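PDB 3I3V: probable secreted solute-binding lipoprotein from Streptomyces coelicolor, which probably binds a solute outside the cell as a lipid-anchored protein of the bacterial extracellular solute-binding family, serving a membrane transporter. Local coordinates for residues C[9-15]-C[41-47]; C[32-36]-C[306-312]; C[150-155]-C[214-220]. All blocks are in the same frame, centred on the assembly; numbering follows the deposited sequence.

How the interactions relate
From the N terminus, strand 9-14 leads through helix 23-36 into strand 41-46, and interaction 1 closes this first loop by pairing the two strands. Interaction 2 starts inside it: residues 32-36, on the connecting helix, meet residues 306-312 about 270 residues later, so contacts 1 and 2 cross along the chain. They also touch in space, since Phe-306 packs on Leu-10 and Val-12 and Phe-33 packs on Ile-42. Interaction 3, between 150-155 and 214-220, is nested within the long loop closed by interaction 2. Its centre lies about 50 Å from both other centres, across the centre of the chain, and it joins helix 147-159 to the end of helix 203-217.

Interaction 1 (C[9-15]-C[41-47]); sequences TLVVHTQ and KIKNLVN
The parallel strands of a beta-alpha-beta unit meet here: strand 9-14 pairs with strand 41-46, the axes 4.6 Å apart, and helix 23-36 makes the connection. Six in-register bridges run from Thr-9/Lys-41 to Thr-14/Val-46. The straightest of the ladder bonds, Val-12 N to Lys-43 O, has 178° at the hydrogen. From just past the end of strand 41-46, Asn-47 ND2 donates to His-13 NE2 in the plane of the imidazole, the amide standing 73° to it; the bond is bent, and its modelled 2.6 Å is implausibly short, so the exact distance is doubtful. With CG of His-13 anti to its backbone N (chi1 -157°), the ring lies beside Leu-45, whose O sits at the ring edge 3.2 Å from CD2. On the face carrying Leu-10, Val-12 and Asn-44, Ile-42 runs alongside Leu-10 and presses its CD1 against Leu-10 CB at 3.4 Å, a tight fit. Asn-44 OD1 rests 3.6 Å from Val-12 CB and hydrogen-bonds Tyr-26 of helix 23-36, which packs on this face. Strand 67-70 flanks strand 9-14 on its other edge, leaving 41-46 outermost within the chain. The 2-1-3 order of these parallel strands is typical of an alpha/beta lobe of a periplasmic-binding-protein fold.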
loop_
_atom_site.group_PDB
_atom_site.type_symbol
_atom_site.label_atom_id
_atom_site.label_comp_id
_atom_site.label_asym_id
_atom_site.label_seq_id
_atom_site.Cartn_x
_atom_site.Cartn_y
_atom_site.Cartn_z
ATOM N N THR C 9 16.550 -42.827 -12.744
ATOM C CA THR C 9 17.497 -43.422 -13.680
ATOM C C THR C 9 16.934 -43.188 -15.056
ATOM O O THR C 9 15.994 -43.836 -15.452
ATOM C CB THR C 9 17.639 -44.923 -13.505
ATOM O OG1 THR C 9 18.399 -45.193 -12.330
ATOM C CG2 THR C 9 18.362 -45.521 -14.697
ATOM N N LEU C 10 17.528 -42.272 -15.790
ATOM C CA LEU C 10 17.052 -41.966 -17.106
ATOM C C LEU C 10 17.913 -42.743 -18.081
ATOM O O LEU C 10 19.121 -42.573 -18.063
ATOM C CB LEU C 10 17.222 -40.480 -17.361
ATOM C CG LEU C 10 16.202 -39.654 -18.119
ATOM C CD1 LEU C 10 16.886 -38.690 -19.053
ATOM C CD2 LEU C 10 15.262 -40.549 -18.857
ATOM N N VAL C 11 17.322 -43.605 -18.914
ATOM C CA VAL C 11 18.110 -44.368 -19.894
ATOM C C VAL C 11 17.860 -43.733 -21.250
ATOM O O VAL C 11 16.715 -43.608 -21.687
ATOM C CB VAL C 11 17.688 -45.851 -19.959
ATOM C CG1 VAL C 11 18.584 -46.598 -20.941
ATOM C CG2 VAL C 11 17.763 -46.482 -18.580
ATOM N N VAL C 12 18.946 -43.344 -21.909
ATOM C CA VAL C 12 18.897 -42.684 -23.205
ATOM C C VAL C 12 19.547 -43.524 -24.308
ATOM O O VAL C 12 20.730 -43.846 -24.230
ATOM C CB VAL C 12 19.628 -41.315 -23.141
ATOM C CG1 VAL C 12 19.662 -40.662 -24.513
ATOM C CG2 VAL C 12 18.943 -40.413 -22.136
ATOM N N HIS C 13 18.759 -43.862 -25.329
ATOM C CA HIS C 13 19.235 -44.628 -26.481
ATOM C C HIS C 13 19.590 -43.586 -27.537
ATOM O O HIS C 13 18.703 -42.967 -28.119
ATOM C CB HIS C 13 18.130 -45.558 -26.995
ATOM C CG HIS C 13 18.645 -46.732 -27.763
ATOM N ND1 HIS C 13 17.825 -47.701 -28.276
ATOM C CD2 HIS C 13 19.914 -47.091 -28.075
ATOM C CE1 HIS C 13 18.565 -48.624 -28.876
ATOM N NE2 HIS C 13 19.829 -48.276 -28.765
ATOM N N THR C 14 20.887 -43.414 -27.781
ATOM C CA THR C 14 21.405 -42.384 -28.684
ATOM C C THR C 14 22.364 -42.821 -29.766
ATOM O O THR C 14 23.114 -43.773 -29.590
ATOM C CB THR C 14 22.216 -41.352 -27.899
ATOM O OG1 THR C 14 21.633 -41.172 -26.609
ATOM C CG2 THR C 14 22.278 -40.043 -28.633
ATOM N N GLN C 15 22.386 -42.054 -30.853
ATOM C CA GLN C 15 23.303 -42.295 -31.959
ATOM C C GLN C 15 24.574 -41.501 -31.692
ATOM O O GLN C 15 25.570 -41.666 -32.391
ATOM C CB GLN C 15 22.699 -41.830 -33.279
ATOM C CG GLN C 15 21.602 -42.729 -33.797
ATOM C CD GLN C 15 21.113 -42.308 -35.159
ATOM O OE1 GLN C 15 20.803 -41.134 -35.383
ATOM N NE2 GLN C 15 21.029 -43.264 -36.084
ATOM N N LYS C 41 20.644 -40.809 -12.025
ATOM C CA LYS C 41 21.593 -41.566 -12.830
ATOM C C LYS C 41 21.211 -41.475 -14.296
ATOM O O LYS C 41 20.030 -41.493 -14.640
ATOM C CB LYS C 41 21.627 -43.039 -12.411
ATOM C CG LYS C 41 22.341 -43.942 -13.438
ATOM C CD LYS C 41 22.576 -45.379 -12.949
ATOM C CE LYS C 41 23.693 -45.459 -11.910
ATOM N NZ LYS C 41 23.340 -44.770 -10.631
ATOM N N ILE C 42 22.215 -41.369 -15.155
ATOM C CA ILE C 42 21.992 -41.291 -16.592
ATOM C C ILE C 42 22.779 -42.401 -17.263
ATOM O O ILE C 42 23.977 -42.548 -17.019
ATOM C CB ILE C 42 22.478 -39.933 -17.183
ATOM C CG1 ILE C 42 21.449 -38.840 -16.911
ATOM C CG2 ILE C 42 22.707 -40.065 -18.693
ATOM C CD1 ILE C 42 20.215 -38.922 -17.781
ATOM N N LYS C 43 22.114 -43.190 -18.096
ATOM C CA LYS C 43 22.814 -44.247 -18.808
ATOM C C LYS C 43 22.626 -44.060 -20.304
ATOM O O LYS C 43 21.524 -43.774 -20.760
ATOM C CB LYS C 43 22.303 -45.630 -18.398
ATOM C CG LYS C 43 23.181 -46.754 -18.939
ATOM C CD LYS C 43 22.662 -48.126 -18.574
ATOM C CE LYS C 43 23.580 -49.199 -19.142
ATOM N NZ LYS C 43 23.010 -50.566 -18.983
ATOM N N ASN C 44 23.700 -44.205 -21.070
ATOM C CA ASN C 44 23.603 -44.066 -22.519
ATOM C C ASN C 44 23.790 -45.381 -23.254
ATOM O O ASN C 44 24.733 -46.121 -22.982
ATOM C CB ASN C 44 24.641 -43.072 -23.050
ATOM C CG ASN C 44 24.222 -41.634 -22.864
ATOM O OD1 ASN C 44 23.230 -41.181 -23.432
ATOM N ND2 ASN C 44 24.978 -40.904 -22.061
ATOM N N LEU C 45 22.872 -45.678 -24.170
ATOM C CA LEU C 45 22.975 -46.871 -25.002
ATOM C C LEU C 45 23.281 -46.280 -26.372
ATOM O O LEU C 45 22.455 -45.578 -26.948
ATOM C CB LEU C 45 21.654 -47.652 -25.031
ATOM C CG LEU C 45 21.246 -48.413 -23.754
ATOM C CD1 LEU C 45 19.852 -49.030 -23.940
ATOM C CD2 LEU C 45 22.274 -49.510 -23.444
ATOM N N VAL C 46 24.475 -46.538 -26.886
ATOM C CA VAL C 46 24.852 -45.972 -28.171
ATOM C C VAL C 46 24.757 -46.958 -29.322
ATOM O O VAL C 46 25.207 -48.102 -29.221
ATOM C CB VAL C 46 26.289 -45.394 -28.131
ATOM C CG1 VAL C 46 26.668 -44.834 -29.508
ATOM C CG2 VAL C 46 26.380 -44.303 -27.069
ATOM N N ASN C 47 24.157 -46.496 -30.414
ATOM C CA ASN C 47 23.994 -47.286 -31.632
ATOM C C ASN C 47 24.021 -46.327 -32.820
ATOM O O ASN C 47 23.690 -45.152 -32.677
ATOM C CB ASN C 47 22.667 -48.051 -31.610
ATOM C CG ASN C 47 22.748 -49.332 -30.812
ATOM O OD1 ASN C 47 23.436 -50.277 -31.203
ATOM N ND2 ASN C 47 22.049 -49.375 -29.691
#

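Interaction 2 (C[32-36]-C[306-312]); sequences RFREE and FLRFMYR
Phe-33 is wedged between Phe-306 and Phe-309, and this buried aromatic cluster is the tightly packed part of the contact between helices 23-36 and 300-310. Both ring pairs are T-shaped, with centroids 5.5 Å apart, but Phe-33 plays a different role in each. It offers its face to the edge of Phe-306, whose CD1 stands over the ring centre with the planes at 88°, and it turns its own edge to the face of Phe-309, where the planes meet at 74°. Phe-33 CB adds a CH-pi contact 4.0 Å from the Phe-309 centroid. Having CG anti to the backbone N in both Phe-33 (chi1 174°) and Phe-309 sends the two rings into the space between helix segments whose axes come no closer than 11.2 Å. At the rim of Phe-309, Arg-32 CD lies 3.7 Å from CE1.

The polar side is looser in carbon packing but firmly bonded. Arg-312 grips Glu-36 end-on, NH1 to OE1 at 3.1 Å and NH2 to OE2 at 2.7 Å, both on syn lone pairs, with carboxylate and guanidinium nearly coplanar. Arg-32 NE forms a salt bridge to the same OE2 at 3.0 Å, and Arg-312 NE pairs with Asp-314. A second subunit approaches this side, bringing its own Arg-312 close to Arg-312 and its Arg-32 into packing contact.

Two arginines sharing one buried carboxylate would be expected to keep Glu-36 ionised, and the carboxylate in turn to offset the proximity of their like charges.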
loop_
_atom_site.group_PDB
_atom_site.type_symbol
_atom_site.label_atom_id
_atom_site.label_comp_id
_atom_site.label_asym_id
_atom_site.label_seq_id
_atom_site.Cartn_x
_atom_site.Cartn_y
_atom_site.Cartn_z
ATOM N N ARG C 32 27.515 -32.595 -17.457
ATOM C CA ARG C 32 27.135 -31.337 -16.839
ATOM C C ARG C 32 25.776 -31.577 -16.174
ATOM O O ARG C 32 25.554 -31.171 -15.033
ATOM C CB ARG C 32 27.045 -30.221 -17.888
ATOM C CG ARG C 32 27.108 -28.802 -17.315
ATOM C CD ARG C 32 25.855 -28.423 -16.521
ATOM N NE ARG C 32 26.046 -27.222 -15.698
ATOM C CZ ARG C 32 26.881 -27.145 -14.661
ATOM N NH1 ARG C 32 27.608 -28.196 -14.313
ATOM N NH2 ARG C 32 26.993 -26.020 -13.965
ATOM N N PHE C 33 24.877 -32.250 -16.891
ATOM C CA PHE C 33 23.550 -32.570 -16.368
ATOM C C PHE C 33 23.685 -33.345 -15.066
ATOM O O PHE C 33 22.942 -33.116 -14.120
ATOM C CB PHE C 33 22.765 -33.422 -17.367
ATOM C CG PHE C 33 21.447 -33.902 -16.840
ATOM C CD1 PHE C 33 20.308 -33.133 -16.987
ATOM C CD2 PHE C 33 21.356 -35.108 -16.160
ATOM C CE1 PHE C 33 19.086 -33.553 -16.460
ATOM C CE2 PHE C 33 20.141 -35.537 -15.626
ATOM C CZ PHE C 33 19.006 -34.758 -15.776
ATOM N N ARG C 34 24.622 -34.285 -15.029
ATOM C CA ARG C 34 24.841 -35.068 -13.820
ATOM C C ARG C 34 25.253 -34.156 -12.665
ATOM O O ARG C 34 24.709 -34.267 -11.561
ATOM C CB ARG C 34 25.917 -36.125 -14.058
ATOM C CG ARG C 34 25.403 -37.420 -14.661
ATOM C CD ARG C 34 26.569 -38.243 -15.140
ATOM N NE ARG C 34 26.185 -39.566 -15.605
ATOM C CZ ARG C 34 26.896 -40.275 -16.473
ATOM N NH1 ARG C 34 28.017 -39.777 -16.973
ATOM N NH2 ARG C 34 26.501 -41.493 -16.821
ATOM N N GLU C 35 26.208 -33.259 -12.923
ATOM C CA GLU C 35 26.680 -32.322 -11.903
ATOM C C GLU C 35 25.503 -31.533 -11.355
ATOM O O GLU C 35 25.456 -31.222 -10.165
ATOM C CB GLU C 35 27.719 -31.347 -12.482
ATOM C CG GLU C 35 29.056 -31.977 -12.850
ATOM C CD GLU C 35 30.055 -30.969 -13.420
ATOM O OE1 GLU C 35 29.737 -30.294 -14.418
ATOM O OE2 GLU C 35 31.169 -30.855 -12.876
ATOM N N GLU C 36 24.548 -31.219 -12.226
ATOM C CA GLU C 36 23.368 -30.459 -11.829
ATOM C C GLU C 36 22.349 -31.264 -11.033
ATOM O O GLU C 36 21.708 -30.738 -10.129
ATOM C CB GLU C 36 22.675 -29.861 -13.053
ATOM C CG GLU C 36 23.298 -28.573 -13.548
ATOM C CD GLU C 36 22.473 -27.923 -14.628
ATOM O OE1 GLU C 36 21.241 -28.104 -14.600
ATOM O OE2 GLU C 36 23.049 -27.224 -15.491
ATOM N N PHE C 306 15.892 -33.528 -18.131
ATOM C CA PHE C 306 16.797 -33.745 -19.258
ATOM C C PHE C 306 16.482 -32.847 -20.457
ATOM O O PHE C 306 17.371 -32.201 -21.013
ATOM C CB PHE C 306 16.721 -35.221 -19.655
ATOM C CG PHE C 306 17.833 -35.688 -20.543
ATOM C CD1 PHE C 306 19.160 -35.596 -20.140
ATOM C CD2 PHE C 306 17.544 -36.301 -21.754
ATOM C CE1 PHE C 306 20.182 -36.112 -20.924
ATOM C CE2 PHE C 306 18.557 -36.821 -22.547
ATOM C CZ PHE C 306 19.882 -36.728 -22.129
ATOM N N LEU C 307 15.215 -32.793 -20.849
ATOM C CA LEU C 307 14.824 -31.975 -21.984
ATOM C C LEU C 307 14.895 -30.476 -21.730
ATOM O O LEU C 307 15.231 -29.713 -22.641
ATOM C CB LEU C 307 13.427 -32.374 -22.462
ATOM C CG LEU C 307 13.518 -33.320 -23.662
ATOM C CD1 LEU C 307 12.375 -34.314 -23.656
ATOM C CD2 LEU C 307 13.534 -32.486 -24.934
ATOM N N ARG C 308 14.584 -30.039 -20.510
ATOM C CA ARG C 308 14.659 -28.609 -20.214
ATOM C C ARG C 308 16.128 -28.200 -20.279
ATOM O O ARG C 308 16.454 -27.097 -20.721
ATOM C CB ARG C 308 14.109 -28.287 -18.823
ATOM C CG ARG C 308 12.709 -28.783 -18.550
ATOM C CD ARG C 308 12.114 -28.031 -17.376
ATOM N NE ARG C 308 11.580 -26.756 -17.828
ATOM C CZ ARG C 308 10.284 -26.504 -17.941
ATOM N NH1 ARG C 308 9.408 -27.438 -17.616
ATOM N NH2 ARG C 308 9.866 -25.334 -18.405
ATOM N N PHE C 309 17.000 -29.106 -19.841
ATOM C CA PHE C 309 18.449 -28.890 -19.839
ATOM C C PHE C 309 18.954 -28.744 -21.281
ATOM O O PHE C 309 19.446 -27.685 -21.671
ATOM C CB PHE C 309 19.141 -30.072 -19.145
ATOM C CG PHE C 309 20.644 -30.003 -19.158
ATOM C CD1 PHE C 309 21.328 -29.129 -18.324
ATOM C CD2 PHE C 309 21.382 -30.820 -20.010
ATOM C CE1 PHE C 309 22.717 -29.075 -18.341
ATOM C CE2 PHE C 309 22.777 -30.770 -20.035
ATOM C CZ PHE C 309 23.442 -29.900 -19.201
HETATM N N MSE C 310 18.814 -29.806 -22.070
HETATM C CA MSE C 310 19.245 -29.809 -23.467
HETATM C C MSE C 310 18.718 -28.609 -24.265
HETATM O O MSE C 310 19.384 -28.128 -25.180
HETATM C CB MSE C 310 18.801 -31.112 -24.136
HETATM C CG MSE C 310 19.470 -32.351 -23.580
HETATM SE SE MSE C 310 21.367 -32.351 -23.928
HETATM C CE MSE C 310 21.855 -33.698 -22.681
ATOM N N TYR C 311 17.519 -28.136 -23.918
ATOM C CA TYR C 311 16.901 -26.987 -24.582
ATOM C C TYR C 311 17.325 -25.644 -23.976
ATOM O O TYR C 311 16.937 -24.585 -24.469
ATOM C CB TYR C 311 15.369 -27.087 -24.537
ATOM C CG TYR C 311 14.743 -27.681 -25.783
ATOM C CD1 TYR C 311 13.591 -27.127 -26.337
ATOM C CD2 TYR C 311 15.313 -28.783 -26.419
ATOM C CE1 TYR C 311 13.026 -27.647 -27.489
ATOM C CE2 TYR C 311 14.749 -29.314 -27.576
ATOM C CZ TYR C 311 13.608 -28.740 -28.106
ATOM O OH TYR C 311 13.049 -29.252 -29.259
ATOM N N ARG C 312 18.124 -25.675 -22.915
ATOM C CA ARG C 312 18.568 -24.430 -22.287
ATOM C C ARG C 312 19.559 -23.715 -23.211
ATOM O O ARG C 312 20.475 -24.337 -23.752
ATOM C CB ARG C 312 19.225 -24.721 -20.930
ATOM C CG ARG C 312 19.009 -23.623 -19.887
ATOM C CD ARG C 312 19.328 -24.135 -18.491
ATOM N NE ARG C 312 20.754 -24.369 -18.332
ATOM C CZ ARG C 312 21.273 -25.246 -17.488
ATOM N NH1 ARG C 312 20.468 -25.986 -16.724
ATOM N NH2 ARG C 312 22.595 -25.379 -17.400
#

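Interaction 3 (C[150-155]-C[214-220]); sequences LIAAAR and HLRDAGV
Ile-151 reaches from helix 147-159 across the C-terminal end of helix 203-217, and its branches meet different partners. CG2, anti to the backbone N, meets Ala-218 CB at 3.6 Å. CG1 takes the position beside that N (chi1 -62°) and lies 3.7 Å from Leu-215 CD2, the two side chains slanting across one another. From CG1 the chain extends to CD1, which lies 3.9 Å from NE2 of His-214, a side chain running at about a right angle to the isoleucine.

Leu-150 and Val-220 form the deeper layer. Their side chains also cross nearly perpendicularly, Leu-150 CD2 touching Val-220 CG1 at 3.9 Å, while the same CD2 abuts Leu-215 CD2. The other methyl of the valine, CG2, faces Ile-151 CG1, so Val-220 straddles two neighbouring residues of the first helix. One turn on, the small side chain of Ala-154 permits a close backbone approach, its CB being 3.9 Å from Val-220 CA. Trp-268 packs on both Leu-150 and Leu-215.

Polar contact lies at the exposed margin. Arg-155, bent at chi2 and chi3, swings its guanidinium round to the C-terminal end of helix 203-217, where NH2 donates to Ala-218 O at 3.2 Å. The bond is bent and off the carbonyl plane: the angle at the hydrogen is 140°, and the donor stands 40° out of that plane. Arg-158, further along the same helix, donates to Gly-219 O.

Gly-219 has positive phi, and bonds from Gly-219 N to Arg-216 O and from Val-220 N to Leu-215 O return to the last turn. These features define a Schellman motif, which here ends helix 203-217 and turns the chain toward strand 163-166, where the Val-220 backbone hydrogen-bonds to that of Val-165.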
loop_
_atom_site.group_PDB
_atom_site.type_symbol
_atom_site.label_atom_id
_atom_site.label_comp_id
_atom_site.label_asym_id
_atom_site.label_seq_id
_atom_site.Cartn_x
_atom_site.Cartn_y
_atom_site.Cartn_z
ATOM N N LEU C 150 26.775 -17.058 -63.316
ATOM C CA LEU C 150 27.440 -18.294 -62.921
ATOM C C LEU C 150 28.132 -18.899 -64.124
ATOM O O LEU C 150 29.279 -19.327 -64.043
ATOM C CB LEU C 150 26.437 -19.302 -62.357
ATOM C CG LEU C 150 26.969 -20.695 -61.979
ATOM C CD1 LEU C 150 28.069 -20.591 -60.924
ATOM C CD2 LEU C 150 25.819 -21.544 -61.459
ATOM N N ILE C 151 27.427 -18.941 -65.247
ATOM C CA ILE C 151 28.013 -19.496 -66.452
ATOM C C ILE C 151 29.223 -18.672 -66.871
ATOM O O ILE C 151 30.255 -19.233 -67.238
ATOM C CB ILE C 151 27.009 -19.523 -67.612
ATOM C CG1 ILE C 151 25.820 -20.414 -67.248
ATOM C CG2 ILE C 151 27.694 -20.040 -68.872
ATOM C CD1 ILE C 151 24.829 -20.595 -68.377
ATOM N N ALA C 152 29.084 -17.347 -66.812
ATOM C CA ALA C 152 30.161 -16.429 -67.189
ATOM C C ALA C 152 31.372 -16.610 -66.283
ATOM O O ALA C 152 32.515 -16.498 -66.727
ATOM C CB ALA C 152 29.669 -14.971 -67.129
ATOM N N ALA C 153 31.122 -16.891 -65.009
ATOM C CA ALA C 153 32.214 -17.103 -64.071
ATOM C C ALA C 153 32.872 -18.443 -64.390
ATOM O O ALA C 153 34.099 -18.574 -64.345
ATOM C CB ALA C 153 31.684 -17.092 -62.651
ATOM N N ALA C 154 32.053 -19.438 -64.732
ATOM C CA ALA C 154 32.566 -20.769 -65.067
ATOM C C ALA C 154 33.524 -20.665 -66.250
ATOM O O ALA C 154 34.603 -21.265 -66.238
ATOM C CB ALA C 154 31.412 -21.710 -65.406
ATOM N N ARG C 155 33.119 -19.907 -67.270
ATOM C CA ARG C 155 33.947 -19.702 -68.454
ATOM C C ARG C 155 35.280 -19.072 -68.056
ATOM O O ARG C 155 36.346 -19.605 -68.362
ATOM C CB ARG C 155 33.229 -18.791 -69.452
ATOM C CG ARG C 155 32.207 -19.495 -70.315
ATOM C CD ARG C 155 32.892 -20.540 -71.188
ATOM N NE ARG C 155 32.639 -21.889 -70.706
ATOM C CZ ARG C 155 33.268 -22.979 -71.137
ATOM N NH1 ARG C 155 34.212 -22.895 -72.068
ATOM N NH2 ARG C 155 32.933 -24.162 -70.641
ATOM N N HIS C 214 21.081 -26.573 -68.904
ATOM C CA HIS C 214 21.720 -25.403 -69.493
ATOM C C HIS C 214 23.061 -25.192 -68.773
ATOM O O HIS C 214 24.114 -25.178 -69.406
ATOM C CB HIS C 214 20.795 -24.186 -69.338
ATOM C CG HIS C 214 21.270 -22.954 -70.051
ATOM N ND1 HIS C 214 21.773 -22.978 -71.335
ATOM C CD2 HIS C 214 21.280 -21.654 -69.669
ATOM C CE1 HIS C 214 22.072 -21.748 -71.712
ATOM N NE2 HIS C 214 21.782 -20.926 -70.719
ATOM N N LEU C 215 23.018 -25.061 -67.448
ATOM C CA LEU C 215 24.228 -24.860 -66.651
ATOM C C LEU C 215 25.288 -25.920 -66.926
ATOM O O LEU C 215 26.437 -25.599 -67.201
ATOM C CB LEU C 215 23.884 -24.851 -65.158
ATOM C CG LEU C 215 23.045 -23.664 -64.666
ATOM C CD1 LEU C 215 22.667 -23.853 -63.202
ATOM C CD2 LEU C 215 23.830 -22.377 -64.852
ATOM N N ARG C 216 24.894 -27.183 -66.847
ATOM C CA ARG C 216 25.797 -28.310 -67.088
ATOM C C ARG C 216 26.441 -28.297 -68.486
ATOM O O ARG C 216 27.648 -28.507 -68.633
ATOM C CB ARG C 216 25.016 -29.616 -66.903
ATOM C CG ARG C 216 25.749 -30.878 -67.321
ATOM C CD ARG C 216 24.749 -31.968 -67.680
ATOM N NE ARG C 216 23.956 -31.551 -68.832
ATOM C CZ ARG C 216 22.919 -32.216 -69.325
ATOM N NH1 ARG C 216 22.528 -33.349 -68.771
ATOM N NH2 ARG C 216 22.275 -31.741 -70.377
ATOM N N ASP C 217 25.627 -28.083 -69.514
ATOM C CA ASP C 217 26.140 -28.058 -70.879
ATOM C C ASP C 217 27.075 -26.868 -71.064
ATOM O O ASP C 217 28.014 -26.932 -71.854
ATOM C CB ASP C 217 24.983 -28.004 -71.885
ATOM C CG ASP C 217 24.245 -29.336 -71.998
ATOM O OD1 ASP C 217 23.238 -29.414 -72.735
ATOM O OD2 ASP C 217 24.680 -30.314 -71.356
ATOM N N ALA C 218 26.839 -25.797 -70.312
ATOM C CA ALA C 218 27.672 -24.607 -70.411
ATOM C C ALA C 218 29.012 -24.804 -69.712
ATOM O O ALA C 218 29.863 -23.910 -69.715
ATOM C CB ALA C 218 26.944 -23.418 -69.817
ATOM N N GLY C 219 29.190 -25.976 -69.105
ATOM C CA GLY C 219 30.429 -26.279 -68.409
ATOM C C GLY C 219 30.550 -25.699 -67.012
ATOM O O GLY C 219 31.645 -25.346 -66.582
ATOM N N VAL C 220 29.440 -25.614 -66.288
ATOM C CA VAL C 220 29.471 -25.065 -64.940
ATOM C C VAL C 220 30.068 -26.060 -63.946
ATOM O O VAL C 220 30.594 -25.668 -62.907
ATOM C CB VAL C 220 28.055 -24.647 -64.477
ATOM C CG1 VAL C 220 28.044 -24.372 -62.976
ATOM C CG2 VAL C 220 27.617 -23.401 -65.226
#